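Local coordinates for uncharacterized protein (Desulfovibrio piger, PDB 4LG3), which is of unknown function but belongs to the DUF4875 family, which is grouped with CamS-like proteins, at residues Tyr27-Val32 with Val76-Asp81; Ala94-Ala99 with Asn114-Thr119; Ala118-Leu123 with Phe173-Pro178; Leu128-Leu133 with Leu160-Glu165. One frame throughout, in Å; residues are numbered along the deposited sequence.

How the interactions relate
Four contacts take the chain from the middle of its mixed sheet to a helical part. All are partly buried: interaction 1 is centred about 7 Å from the centre of the chain, interactions 2 and 3 about 10 Å, interaction 4 about 20 Å. Interactions 1 and 2, one parallel and one antiparallel pairing, join directly because strands 75-81 and 92-98 are neighbours. Interaction 3 adds strand 175-176 beside 113-118, shares Ala118 and Thr119 with interaction 2, and has a single bridge with proline-rich flanks. Interaction 4 has no cross-contact hydrogen bond and depends on aliphatic side chains. Only in interaction 1 does a salt bridge span the two segments, on the mainly polar face of its strands.

Interaction 1 of 4, residues Tyr27-Val32 with Val76-Asp81; sequences YNVRIV and VSITLD
Arg30 and Asp81 meet in a side-on salt bridge that shows how a sheet can carry ionic pairing on one face and largely apolar packing on the other. NE of Arg30 bonds OD2 of Asp81 at 2.7 Å, while NH2 of Arg30 reaches OD1 of Asp81. Both carboxylate oxygens use their syn lone pairs, and the guanidinium and carboxylate planes are only 8° apart. The arginine chain, bent at chi3 (81°), turns its flat end along the neighbouring strand, where Thr79 covers one guanidinium face; CG2 of Thr79 is 3.6 Å from NH2 of Arg30. This double grip fixes the rotation of both charged groups. Farther along the same face, Asn28 brings OD1 to within 3.3 Å of Ser77 CB. Arg26 bonds both OD1 of Asn28 and OG of Ser77, which also hydrogen-bonds OG1 of Thr97 on the next strand.

The opposite face is largely apolar. Val29 and Ile78 run side by side, CB of Val29 lying 3.7 Å from CD1 of Ile78. Ile31 slants across two neighbours: its CG1 is 3.8 Å from CG2 of Ile78 and equally far from CD1 of Leu80.

Between the two faces runs a parallel ladder, in which Val29 N bonds Ser77 O at 2.8 Å. From 26-36 the chain adds antiparallel strand 42-44, then crosses through helix 53-71, a beta-alpha-beta type of connection with an extra strand. That helix packs against Val29 and Leu80. Strand 10-18 flanks 27-32, with Glu15 bonding the hydroxyl of Tyr27, and strand 92-98 borders 76-81 on its other edge.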
loop_
_atom_site.group_PDB
_atom_site.type_symbol
_atom_site.label_atom_id
_atom_site.label_comp_id
_atom_site.label_asym_id
_atom_site.label_seq_id
_atom_site.Cartn_x
_atom_site.Cartn_y
_atom_site.Cartn_z
ATOM N N TYR A 27 8.528 -11.247 -8.522
ATOM C CA TYR A 27 8.856 -10.911 -7.146
ATOM C C TYR A 27 7.805 -9.968 -6.645
ATOM O O TYR A 27 7.604 -8.901 -7.223
ATOM C CB TYR A 27 10.259 -10.346 -7.037
ATOM C CG TYR A 27 10.876 -10.510 -5.666
ATOM C CD1 TYR A 27 11.341 -11.750 -5.230
ATOM C CD2 TYR A 27 11.065 -9.420 -4.833
ATOM C CE1 TYR A 27 11.935 -11.900 -3.975
ATOM C CE2 TYR A 27 11.663 -9.556 -3.585
ATOM C CZ TYR A 27 12.111 -10.795 -3.163
ATOM O OH TYR A 27 12.734 -10.910 -1.939
ATOM N N ASN A 28 7.057 -10.393 -5.619
ATOM C CA ASN A 28 5.962 -9.584 -5.059
ATOM C C ASN A 28 6.413 -8.974 -3.766
ATOM O O ASN A 28 6.963 -9.668 -2.900
ATOM C CB ASN A 28 4.685 -10.396 -4.878
ATOM C CG ASN A 28 4.242 -11.084 -6.141
ATOM O OD1 ASN A 28 4.018 -10.452 -7.164
ATOM N ND2 ASN A 28 4.140 -12.402 -6.098
ATOM N N VAL A 29 6.235 -7.644 -3.655
ATOM C CA VAL A 29 6.692 -6.903 -2.481
ATOM C C VAL A 29 5.617 -5.957 -1.967
ATOM O O VAL A 29 4.982 -5.239 -2.743
ATOM C CB VAL A 29 8.023 -6.112 -2.797
ATOM C CG1 VAL A 29 8.578 -5.449 -1.538
ATOM C CG2 VAL A 29 9.084 -7.011 -3.428
ATOM N N ARG A 30 5.480 -5.912 -0.634
ATOM C CA ARG A 30 4.632 -4.955 0.095
ATOM C C ARG A 30 5.555 -3.994 0.788
ATOM O O ARG A 30 6.502 -4.418 1.460
ATOM C CB ARG A 30 3.705 -5.635 1.094
ATOM C CG ARG A 30 2.780 -6.682 0.489
ATOM C CD ARG A 30 1.638 -6.959 1.445
ATOM N NE ARG A 30 0.590 -5.932 1.346
ATOM C CZ ARG A 30 -0.544 -6.080 0.669
ATOM N NH1 ARG A 30 -0.812 -7.223 0.052
ATOM N NH2 ARG A 30 -1.437 -5.103 0.640
ATOM N N ILE A 31 5.321 -2.693 0.598
ATOM C CA ILE A 31 6.154 -1.663 1.197
ATOM C C ILE A 31 5.277 -0.725 2.012
ATOM O O ILE A 31 4.051 -0.721 1.852
ATOM C CB ILE A 31 7.022 -0.904 0.126
ATOM C CG1 ILE A 31 6.172 -0.165 -0.914
ATOM C CG2 ILE A 31 8.089 -1.846 -0.524
ATOM C CD1 ILE A 31 6.910 0.952 -1.703
ATOM N N VAL A 32 5.907 0.056 2.903
ATOM C CA VAL A 32 5.254 1.104 3.703
ATOM C C VAL A 32 6.143 2.350 3.663
ATOM O O VAL A 32 7.368 2.227 3.510
ATOM C CB VAL A 32 4.910 0.723 5.188
ATOM C CG1 VAL A 32 3.824 -0.342 5.274
ATOM C CG2 VAL A 32 6.156 0.323 5.988
ATOM N N VAL A 76 8.007 -7.679 -11.387
ATOM C CA VAL A 76 7.989 -7.201 -10.007
ATOM C C VAL A 76 6.685 -6.481 -9.738
ATOM O O VAL A 76 6.342 -5.540 -10.438
ATOM C CB VAL A 76 9.212 -6.302 -9.676
ATOM C CG1 VAL A 76 9.153 -5.783 -8.242
ATOM C CG2 VAL A 76 10.519 -7.039 -9.910
ATOM N N SER A 77 5.979 -6.913 -8.704
ATOM C CA SER A 77 4.749 -6.288 -8.222
ATOM C C SER A 77 5.014 -5.612 -6.904
ATOM O O SER A 77 5.574 -6.226 -6.007
ATOM C CB SER A 77 3.626 -7.307 -8.079
ATOM O OG SER A 77 3.000 -7.497 -9.332
ATOM N N ILE A 78 4.674 -4.326 -6.808
ATOM C CA ILE A 78 4.849 -3.529 -5.578
ATOM C C ILE A 78 3.479 -3.029 -5.085
ATOM O O ILE A 78 2.708 -2.492 -5.863
ATOM C CB ILE A 78 5.853 -2.341 -5.745
ATOM C CG1 ILE A 78 7.202 -2.776 -6.359
ATOM C CG2 ILE A 78 6.035 -1.546 -4.443
ATOM C CD1 ILE A 78 8.113 -3.647 -5.532
ATOM N N THR A 79 3.195 -3.204 -3.805
ATOM C CA THR A 79 1.997 -2.670 -3.167
ATOM C C THR A 79 2.454 -1.796 -2.016
ATOM O O THR A 79 3.174 -2.275 -1.127
ATOM C CB THR A 79 0.997 -3.749 -2.683
ATOM O OG1 THR A 79 0.662 -4.598 -3.775
ATOM C CG2 THR A 79 -0.285 -3.142 -2.109
ATOM N N LEU A 80 2.041 -0.512 -2.040
ATOM C CA LEU A 80 2.315 0.404 -0.955
ATOM C C LEU A 80 1.098 0.411 -0.035
ATOM O O LEU A 80 0.001 0.765 -0.467
ATOM C CB LEU A 80 2.663 1.811 -1.465
ATOM C CG LEU A 80 2.812 2.935 -0.435
ATOM C CD1 LEU A 80 4.045 2.726 0.439
ATOM C CD2 LEU A 80 2.869 4.281 -1.132
ATOM N N ASP A 81 1.302 -0.002 1.231
ATOM C CA ASP A 81 0.238 -0.002 2.240
ATOM C C ASP A 81 0.276 1.283 3.085
ATOM O O ASP A 81 1.324 1.907 3.201
ATOM C CB ASP A 81 0.309 -1.246 3.141
ATOM C CG ASP A 81 0.015 -2.541 2.420
ATOM O OD1 ASP A 81 -1.017 -2.603 1.704
ATOM O OD2 ASP A 81 0.777 -3.514 2.617
HETATM O O HOH W 1 2.461 -6.683 -4.402
#

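Interaction 2 of 4, residues Ala94-Ala99 with Asn114-Thr119; sequences ATATYA and NTLQAT. With SO4 (sulfate ion), chain D.
Thr95 OG1 joins two residues of the facing strand: it donates to Thr115 O at 2.8 Å and accepts from Gln117 NE2 at 3.0 Å. The hydroxyl stands above the carbonyl plane of Thr115, whereas it lies close to the amide plane of Gln117, whose N-H points at it almost straight (165°). With chi1 at 65°, OG1 sits between the backbone N and the carbonyl carbon, where both partners can be met. Gln117 extends beyond CG and lies alongside the threonine.

Thr95 and Gln117 exchange N-H groups as a hydrogen-bonded pair, and Thr97 N reaches Asn114 O at 2.9 Å, with a return bond from Asn114 N. Between these pairs the register slips by one residue, a beta bulge in an otherwise regular antiparallel ladder. Thr115 has positive phi there, and its N-H bonds Asn114 OD1. Strands 75-81, 92-98 and 113-118 follow one another as antiparallel neighbours, a beta meander within the mixed sheet.

Packing is light: Ala94 CB lies 4.2 Å from Ala118 CB, and Ala96 CB meets Leu116 CD2 at 4.0 Å. Tyr98 stacks on Trp113, and its OH donates to a sulfate ion, probably from the crystallisation liquor, that Trp113 also binds.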
loop_
_atom_site.group_PDB
_atom_site.type_symbol
_atom_site.label_atom_id
_atom_site.label_comp_id
_atom_site.label_asym_id
_atom_site.label_seq_id
_atom_site.Cartn_x
_atom_site.Cartn_y
_atom_site.Cartn_z
ATOM N N ALA A 94 -0.915 2.717 -3.181
ATOM C CA ALA A 94 -0.386 2.683 -4.540
ATOM C C ALA A 94 0.044 1.292 -4.913
ATOM O O ALA A 94 0.444 0.519 -4.038
ATOM C CB ALA A 94 0.825 3.639 -4.664
ATOM N N THR A 95 0.037 0.996 -6.228
ATOM C CA THR A 95 0.479 -0.274 -6.819
ATOM C C THR A 95 1.158 -0.036 -8.155
ATOM O O THR A 95 0.819 0.917 -8.859
ATOM C CB THR A 95 -0.693 -1.291 -7.049
ATOM O OG1 THR A 95 -1.605 -0.781 -8.025
ATOM C CG2 THR A 95 -1.420 -1.688 -5.802
ATOM N N ALA A 96 2.039 -0.978 -8.550
ATOM C CA ALA A 96 2.728 -0.986 -9.837
ATOM C C ALA A 96 3.344 -2.346 -10.104
ATOM O O ALA A 96 3.961 -2.941 -9.214
ATOM C CB ALA A 96 3.812 0.101 -9.885
ATOM N N THR A 97 3.175 -2.835 -11.338
ATOM C CA THR A 97 3.791 -4.058 -11.818
ATOM C C THR A 97 4.734 -3.651 -12.979
ATOM O O THR A 97 4.350 -2.923 -13.884
ATOM C CB THR A 97 2.747 -5.126 -12.153
ATOM O OG1 THR A 97 1.999 -5.449 -10.953
ATOM C CG2 THR A 97 3.387 -6.390 -12.718
ATOM N N TYR A 98 5.966 -4.112 -12.901
ATOM C CA TYR A 98 7.062 -3.835 -13.814
ATOM C C TYR A 98 7.646 -5.111 -14.411
ATOM O O TYR A 98 8.048 -6.014 -13.668
ATOM C CB TYR A 98 8.150 -3.084 -13.036
ATOM C CG TYR A 98 9.378 -2.665 -13.827
ATOM C CD1 TYR A 98 9.263 -2.172 -15.130
ATOM C CD2 TYR A 98 10.640 -2.662 -13.236
ATOM C CE1 TYR A 98 10.379 -1.717 -15.832
ATOM C CE2 TYR A 98 11.765 -2.210 -13.930
ATOM C CZ TYR A 98 11.630 -1.756 -15.236
ATOM O OH TYR A 98 12.716 -1.300 -15.937
ATOM N N ALA A 99 7.687 -5.176 -15.751
ATOM C CA ALA A 99 8.268 -6.254 -16.557
ATOM C C ALA A 99 9.327 -5.615 -17.475
ATOM O O ALA A 99 8.987 -5.201 -18.586
ATOM C CB ALA A 99 7.188 -6.968 -17.349
ATOM N N ASN A 114 2.127 -2.011 -15.685
ATOM C CA ASN A 114 0.701 -2.315 -15.564
ATOM C C ASN A 114 0.260 -2.203 -14.120
ATOM O O ASN A 114 1.113 -2.135 -13.226
ATOM C CB ASN A 114 0.405 -3.720 -16.077
ATOM C CG ASN A 114 -0.980 -3.895 -16.663
ATOM O OD1 ASN A 114 -1.910 -3.112 -16.425
ATOM N ND2 ASN A 114 -1.146 -4.938 -17.454
ATOM N N THR A 115 -1.062 -2.172 -13.889
ATOM C CA THR A 115 -1.709 -2.148 -12.571
ATOM C C THR A 115 -1.207 -0.927 -11.826
ATOM O O THR A 115 -0.759 -1.004 -10.668
ATOM C CB THR A 115 -1.482 -3.495 -11.815
ATOM O OG1 THR A 115 -1.601 -4.585 -12.729
ATOM C CG2 THR A 115 -2.469 -3.699 -10.665
ATOM N N LEU A 116 -1.256 0.213 -12.527
ATOM C CA LEU A 116 -0.769 1.477 -12.005
ATOM C C LEU A 116 -1.866 2.143 -11.229
ATOM O O LEU A 116 -2.870 2.515 -11.811
ATOM C CB LEU A 116 -0.265 2.358 -13.153
ATOM C CG LEU A 116 0.823 1.747 -14.049
ATOM C CD1 LEU A 116 1.172 2.691 -15.221
ATOM C CD2 LEU A 116 2.060 1.321 -13.230
ATOM N N GLN A 117 -1.732 2.189 -9.905
ATOM C CA GLN A 117 -2.731 2.805 -9.037
ATOM C C GLN A 117 -2.088 3.644 -7.988
ATOM O O GLN A 117 -0.986 3.341 -7.561
ATOM C CB GLN A 117 -3.649 1.777 -8.341
ATOM C CG GLN A 117 -4.446 0.889 -9.262
ATOM C CD GLN A 117 -5.237 -0.098 -8.452
ATOM O OE1 GLN A 117 -6.461 0.010 -8.332
ATOM N NE2 GLN A 117 -4.555 -1.091 -7.872
ATOM N N ALA A 118 -2.757 4.713 -7.591
ATOM C CA ALA A 118 -2.320 5.588 -6.510
ATOM C C ALA A 118 -3.520 6.348 -5.983
ATOM O O ALA A 118 -4.406 6.715 -6.760
ATOM C CB ALA A 118 -1.224 6.546 -6.974
ATOM N N THR A 119 -3.588 6.520 -4.661
ATOM C CA THR A 119 -4.665 7.277 -4.019
ATOM C C THR A 119 -4.384 8.781 -4.267
ATOM O O THR A 119 -3.217 9.156 -4.436
ATOM C CB THR A 119 -4.752 6.933 -2.517
ATOM O OG1 THR A 119 -3.464 7.061 -1.930
ATOM C CG2 THR A 119 -5.312 5.561 -2.244
HETATM S S SO4 D . 11.612 1.437 -18.505
HETATM O O1 SO4 D . 12.769 2.309 -18.255
HETATM O O2 SO4 D . 11.972 0.069 -18.125
HETATM O O3 SO4 D . 10.450 1.935 -17.742
HETATM O O4 SO4 D . 11.282 1.460 -19.931
#

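Interaction 3 of 4, residues Ala118-Leu123 with Phe173-Pro178; sequences ATPRGL and FPEPFP
Ala118 and Glu175 pair through both backbone bonds, an example of how a short strand can be added to a sheet edge with a single bridge. Ala118 N donates to Glu175 O at 2.8 Å, nearly in line with the carbonyl. The return bond, from Glu175 N to Ala118 O at 2.9 Å, is bent at the acceptor (125°), its donor standing above the carbonyl plane. The methyl of Ala118 touches the Phe177 ring obliquely, CB lying 3.9 Å from CD2.

Next to the bridge, Thr119 lays its methyl group over the start of the second segment: CG2 is 3.6 Å from Pro174 CA. With chi1 at 51°, OG1 of Thr119 sits between the backbone N and the carbonyl carbon, pointing away from Pro174 to the carbonyl oxygens of Leu93 and Arg121, while CG2 is anti to the carbonyl carbon. Pro120 continues the contact, its CD 3.7 Å from Phe173 O.

The pairing places strand 175-176 antiparallel to 113-118 in the mixed sheet, bringing residues from late in the chain back to it after the helical excursion. Phe177 N also bonds Leu116, carrying the association past the bridge.

In the next shell, Lys53 of helix 53-71 forms a salt bridge with OE1 of Glu175 and bonds the carbonyl of Pro176. That helix also meets the Phe177 ring through Ala57 and Ile61. Arg121 is held by a salt bridge to Glu127.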
loop_
_atom_site.group_PDB
_atom_site.type_symbol
_atom_site.label_atom_id
_atom_site.label_comp_id
_atom_site.label_asym_id
_atom_site.label_seq_id
_atom_site.Cartn_x
_atom_site.Cartn_y
_atom_site.Cartn_z
ATOM N N ALA A 118 -2.757 4.713 -7.591
ATOM C CA ALA A 118 -2.320 5.588 -6.510
ATOM C C ALA A 118 -3.520 6.348 -5.983
ATOM O O ALA A 118 -4.406 6.715 -6.760
ATOM C CB ALA A 118 -1.224 6.546 -6.974
ATOM N N THR A 119 -3.588 6.520 -4.661
ATOM C CA THR A 119 -4.665 7.277 -4.019
ATOM C C THR A 119 -4.384 8.781 -4.267
ATOM O O THR A 119 -3.217 9.156 -4.436
ATOM C CB THR A 119 -4.752 6.933 -2.517
ATOM O OG1 THR A 119 -3.464 7.061 -1.930
ATOM C CG2 THR A 119 -5.312 5.561 -2.244
ATOM N N PRO A 120 -5.394 9.681 -4.251
ATOM C CA PRO A 120 -5.083 11.117 -4.497
ATOM C C PRO A 120 -4.171 11.752 -3.438
ATOM O O PRO A 120 -3.598 12.802 -3.691
ATOM C CB PRO A 120 -6.456 11.793 -4.533
ATOM C CG PRO A 120 -7.415 10.814 -3.934
ATOM C CD PRO A 120 -6.848 9.442 -4.115
ATOM N N ARG A 121 -4.021 11.104 -2.270
ATOM C CA ARG A 121 -3.194 11.523 -1.113
ATOM C C ARG A 121 -2.964 10.359 -0.165
ATOM O O ARG A 121 -3.662 9.344 -0.271
ATOM C CB ARG A 121 -3.892 12.658 -0.335
ATOM C CG ARG A 121 -5.284 12.290 0.203
ATOM C CD ARG A 121 -5.724 13.215 1.320
ATOM N NE ARG A 121 -7.061 12.898 1.830
ATOM C CZ ARG A 121 -7.307 12.192 2.930
ATOM N NH1 ARG A 121 -6.309 11.704 3.654
ATOM N NH2 ARG A 121 -8.552 11.981 3.322
ATOM N N GLY A 122 -2.058 10.541 0.795
ATOM C CA GLY A 122 -1.850 9.581 1.875
ATOM C C GLY A 122 -2.849 9.835 2.993
ATOM O O GLY A 122 -3.794 10.605 2.813
ATOM N N LEU A 123 -2.651 9.241 4.170
ATOM C CA LEU A 123 -3.644 9.386 5.246
ATOM C C LEU A 123 -3.144 10.206 6.429
ATOM O O LEU A 123 -1.941 10.289 6.679
ATOM C CB LEU A 123 -4.114 7.988 5.745
ATOM C CG LEU A 123 -4.516 6.903 4.688
ATOM C CD1 LEU A 123 -5.104 5.693 5.361
ATOM C CD2 LEU A 123 -5.531 7.430 3.655
ATOM N N PHE A 173 -9.973 5.677 -1.639
ATOM C CA PHE A 173 -9.770 4.583 -2.582
ATOM C C PHE A 173 -8.690 4.929 -3.637
ATOM O O PHE A 173 -8.536 6.098 -4.038
ATOM C CB PHE A 173 -11.112 4.218 -3.289
ATOM C CG PHE A 173 -12.011 3.335 -2.450
ATOM C CD1 PHE A 173 -11.601 2.055 -2.061
ATOM C CD2 PHE A 173 -13.263 3.782 -2.036
ATOM C CE1 PHE A 173 -12.430 1.245 -1.272
ATOM C CE2 PHE A 173 -14.082 2.976 -1.231
ATOM C CZ PHE A 173 -13.658 1.710 -0.851
ATOM N N PRO A 174 -7.981 3.907 -4.158
ATOM C CA PRO A 174 -6.963 4.181 -5.186
ATOM C C PRO A 174 -7.604 4.560 -6.506
ATOM O O PRO A 174 -8.770 4.286 -6.734
ATOM C CB PRO A 174 -6.189 2.845 -5.286
ATOM C CG PRO A 174 -6.576 2.069 -4.034
ATOM C CD PRO A 174 -8.002 2.472 -3.810
ATOM N N GLU A 175 -6.843 5.233 -7.343
ATOM C CA GLU A 175 -7.233 5.616 -8.701
ATOM C C GLU A 175 -6.174 5.108 -9.648
ATOM O O GLU A 175 -5.023 5.026 -9.210
ATOM C CB GLU A 175 -7.292 7.159 -8.867
ATOM C CG GLU A 175 -8.168 7.954 -7.930
ATOM C CD GLU A 175 -8.070 9.441 -8.207
ATOM O OE1 GLU A 175 -7.043 9.875 -8.777
ATOM O OE2 GLU A 175 -9.047 10.166 -7.904
ATOM N N PRO A 176 -6.439 4.922 -10.967
ATOM C CA PRO A 176 -5.316 4.619 -11.874
ATOM C C PRO A 176 -4.355 5.817 -11.935
ATOM O O PRO A 176 -4.714 6.913 -11.502
ATOM C CB PRO A 176 -5.996 4.364 -13.227
ATOM C CG PRO A 176 -7.455 4.236 -12.931
ATOM C CD PRO A 176 -7.721 5.020 -11.703
ATOM N N PHE A 177 -3.132 5.615 -12.402
ATOM C CA PHE A 177 -2.193 6.731 -12.579
ATOM C C PHE A 177 -1.603 6.584 -13.978
ATOM O O PHE A 177 -1.569 5.456 -14.504
ATOM C CB PHE A 177 -1.149 6.893 -11.460
ATOM C CG PHE A 177 0.013 5.928 -11.387
ATOM C CD1 PHE A 177 1.072 6.016 -12.297
ATOM C CD2 PHE A 177 0.126 5.036 -10.327
ATOM C CE1 PHE A 177 2.170 5.170 -12.198
ATOM C CE2 PHE A 177 1.223 4.178 -10.229
ATOM C CZ PHE A 177 2.242 4.258 -11.164
ATOM N N PRO A 178 -1.248 7.704 -14.647
ATOM C CA PRO A 178 -0.832 7.603 -16.051
ATOM C C PRO A 178 0.484 6.865 -16.275
ATOM O O PRO A 178 1.430 6.967 -15.495
ATOM C CB PRO A 178 -0.729 9.062 -16.505
ATOM C CG PRO A 178 -1.500 9.832 -15.514
ATOM C CD PRO A 178 -1.299 9.112 -14.220
#

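Interaction 4 of 4, residues Leu128-Leu133 with Leu160-Glu165; sequences LKIQCL and LKIPAE
Leu160 carries most of the aliphatic contact, directing its branched end at three residues of helix 125-137. One methyl, CD1, approaches Ile130 CG1 to 3.7 Å, the two side chains slanting across each other. Leu133 instead meets Leu160 tip to tip: its CD1 is 3.8 Å from Leu160 CG and has both leucine methyls close by. A chi1 of -62° in Leu160 places CG anti to the carbonyl carbon, and the extended chi2 carries the fork on toward the helix. A second tip-to-tip meeting joins CD1 of Ile130 to CD1 of Ile162, 3.8 Å apart.

Lys129 contributes the aliphatic part of a charged side chain. Its CG lies 4.1 Å from Leu160 CD2, and bends at chi2 and chi3 lead the ammonium end away from the contact.

These contacts join a helix to the end of another and the loop beyond it. Leu160 closes helix 149-160, and Lys161 leaves helical geometry with positive phi, turning the chain and allowing Ile162 to meet the same helix beside Leu160. Val167, farther along the loop, packs against both Ile130 and Ile162, while Ile156 and Lys159 of helix 149-160 continue the contact at Leu133.

Polar interactions lie within the helix or on another side of it. Leu133 N bonds Lys129 O at 2.9 Å, linking two of the contacting residues through one helical turn. Gln131 bonds Ser82, Thr91 and the carbonyl of Leu169.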
loop_
_atom_site.group_PDB
_atom_site.type_symbol
_atom_site.label_atom_id
_atom_site.label_comp_id
_atom_site.label_asym_id
_atom_site.label_seq_id
_atom_site.Cartn_x
_atom_site.Cartn_y
_atom_site.Cartn_z
ATOM N N LEU A 128 -5.079 6.896 10.142
ATOM C CA LEU A 128 -4.183 5.768 10.385
ATOM C C LEU A 128 -4.470 5.095 11.724
ATOM O O LEU A 128 -4.432 3.866 11.807
ATOM C CB LEU A 128 -2.719 6.234 10.311
ATOM C CG LEU A 128 -2.185 6.595 8.911
ATOM C CD1 LEU A 128 -0.867 7.309 9.023
ATOM C CD2 LEU A 128 -2.063 5.377 8.027
ATOM N N LYS A 129 -4.804 5.887 12.750
ATOM C CA LYS A 129 -5.179 5.398 14.074
ATOM C C LYS A 129 -6.512 4.647 13.978
ATOM O O LYS A 129 -6.644 3.590 14.598
ATOM C CB LYS A 129 -5.266 6.566 15.095
ATOM C CG LYS A 129 -5.604 6.163 16.540
ATOM C CD LYS A 129 -4.383 5.663 17.324
ATOM C CE LYS A 129 -4.707 4.503 18.245
ATOM N NZ LYS A 129 -3.487 3.725 18.608
ATOM N N ILE A 130 -7.479 5.165 13.189
ATOM C CA ILE A 130 -8.800 4.537 13.030
ATOM C C ILE A 130 -8.606 3.140 12.409
ATOM O O ILE A 130 -9.219 2.168 12.888
ATOM C CB ILE A 130 -9.792 5.434 12.213
ATOM C CG1 ILE A 130 -10.193 6.690 12.999
ATOM C CG2 ILE A 130 -11.049 4.663 11.795
ATOM C CD1 ILE A 130 -10.933 7.759 12.174
ATOM N N GLN A 131 -7.721 3.046 11.375
ATOM C CA GLN A 131 -7.347 1.802 10.658
ATOM C C GLN A 131 -6.738 0.778 11.590
ATOM O O GLN A 131 -7.066 -0.401 11.508
ATOM C CB GLN A 131 -6.331 2.092 9.549
ATOM C CG GLN A 131 -6.931 2.779 8.352
ATOM C CD GLN A 131 -5.984 2.720 7.201
ATOM O OE1 GLN A 131 -4.759 2.740 7.364
ATOM N NE2 GLN A 131 -6.534 2.649 6.014
ATOM N N CYS A 132 -5.858 1.247 12.473
ATOM C CA CYS A 132 -5.189 0.434 13.479
ATOM C C CYS A 132 -6.222 -0.130 14.488
ATOM O O CYS A 132 -6.194 -1.336 14.771
ATOM C CB CYS A 132 -4.099 1.239 14.177
ATOM S SG CYS A 132 -3.168 0.297 15.412
ATOM N N LEU A 133 -7.156 0.725 14.978
ATOM C CA LEU A 133 -8.215 0.303 15.890
ATOM C C LEU A 133 -9.152 -0.673 15.200
ATOM O O LEU A 133 -9.444 -1.711 15.774
ATOM C CB LEU A 133 -8.991 1.487 16.454
ATOM C CG LEU A 133 -8.225 2.464 17.352
ATOM C CD1 LEU A 133 -9.143 3.544 17.879
ATOM C CD2 LEU A 133 -7.543 1.754 18.501
ATOM N N LEU A 160 -12.190 7.435 20.567
ATOM C CA LEU A 160 -11.457 8.591 20.054
ATOM C C LEU A 160 -12.210 9.901 20.252
ATOM O O LEU A 160 -11.662 10.967 19.961
ATOM C CB LEU A 160 -11.127 8.401 18.559
ATOM C CG LEU A 160 -10.241 7.219 18.195
ATOM C CD1 LEU A 160 -10.128 7.081 16.702
ATOM C CD2 LEU A 160 -8.863 7.336 18.823
ATOM N N LYS A 161 -13.452 9.821 20.754
ATOM C CA LYS A 161 -14.324 10.963 21.038
ATOM C C LYS A 161 -14.510 11.818 19.754
ATOM O O LYS A 161 -14.379 13.047 19.762
ATOM C CB LYS A 161 -13.800 11.780 22.248
ATOM C CG LYS A 161 -13.628 10.926 23.510
ATOM C CD LYS A 161 -12.819 11.601 24.603
ATOM C CE LYS A 161 -12.636 10.704 25.807
ATOM N NZ LYS A 161 -11.607 9.650 25.579
ATOM N N ILE A 162 -14.817 11.125 18.645
ATOM C CA ILE A 162 -15.057 11.688 17.307
ATOM C C ILE A 162 -16.407 11.148 16.757
ATOM O O ILE A 162 -16.872 10.127 17.269
ATOM C CB ILE A 162 -13.870 11.376 16.331
ATOM C CG1 ILE A 162 -13.666 9.861 16.116
ATOM C CG2 ILE A 162 -12.572 12.083 16.755
ATOM C CD1 ILE A 162 -13.011 9.494 14.784
ATOM N N PRO A 163 -17.055 11.765 15.728
ATOM C CA PRO A 163 -18.309 11.171 15.208
ATOM C C PRO A 163 -18.039 9.884 14.416
ATOM O O PRO A 163 -17.011 9.781 13.747
ATOM C CB PRO A 163 -18.892 12.271 14.318
ATOM C CG PRO A 163 -17.724 13.095 13.906
ATOM C CD PRO A 163 -16.687 12.997 14.990
ATOM N N ALA A 164 -18.967 8.913 14.489
ATOM C CA ALA A 164 -18.870 7.616 13.814
ATOM C C ALA A 164 -18.821 7.730 12.274
ATOM O O ALA A 164 -18.289 6.829 11.612
ATOM C CB ALA A 164 -20.036 6.735 14.223
ATOM N N GLU A 165 -19.350 8.834 11.708
ATOM C CA GLU A 165 -19.362 9.046 10.257
ATOM C C GLU A 165 -17.932 9.370 9.725
ATOM O O GLU A 165 -17.707 9.368 8.508
ATOM C CB GLU A 165 -20.396 10.113 9.840
ATOM C CG GLU A 165 -20.167 11.505 10.407
ATOM C CD GLU A 165 -21.211 12.520 9.988
ATOM O OE1 GLU A 165 -21.416 12.698 8.764
ATOM O OE2 GLU A 165 -21.823 13.144 10.884
#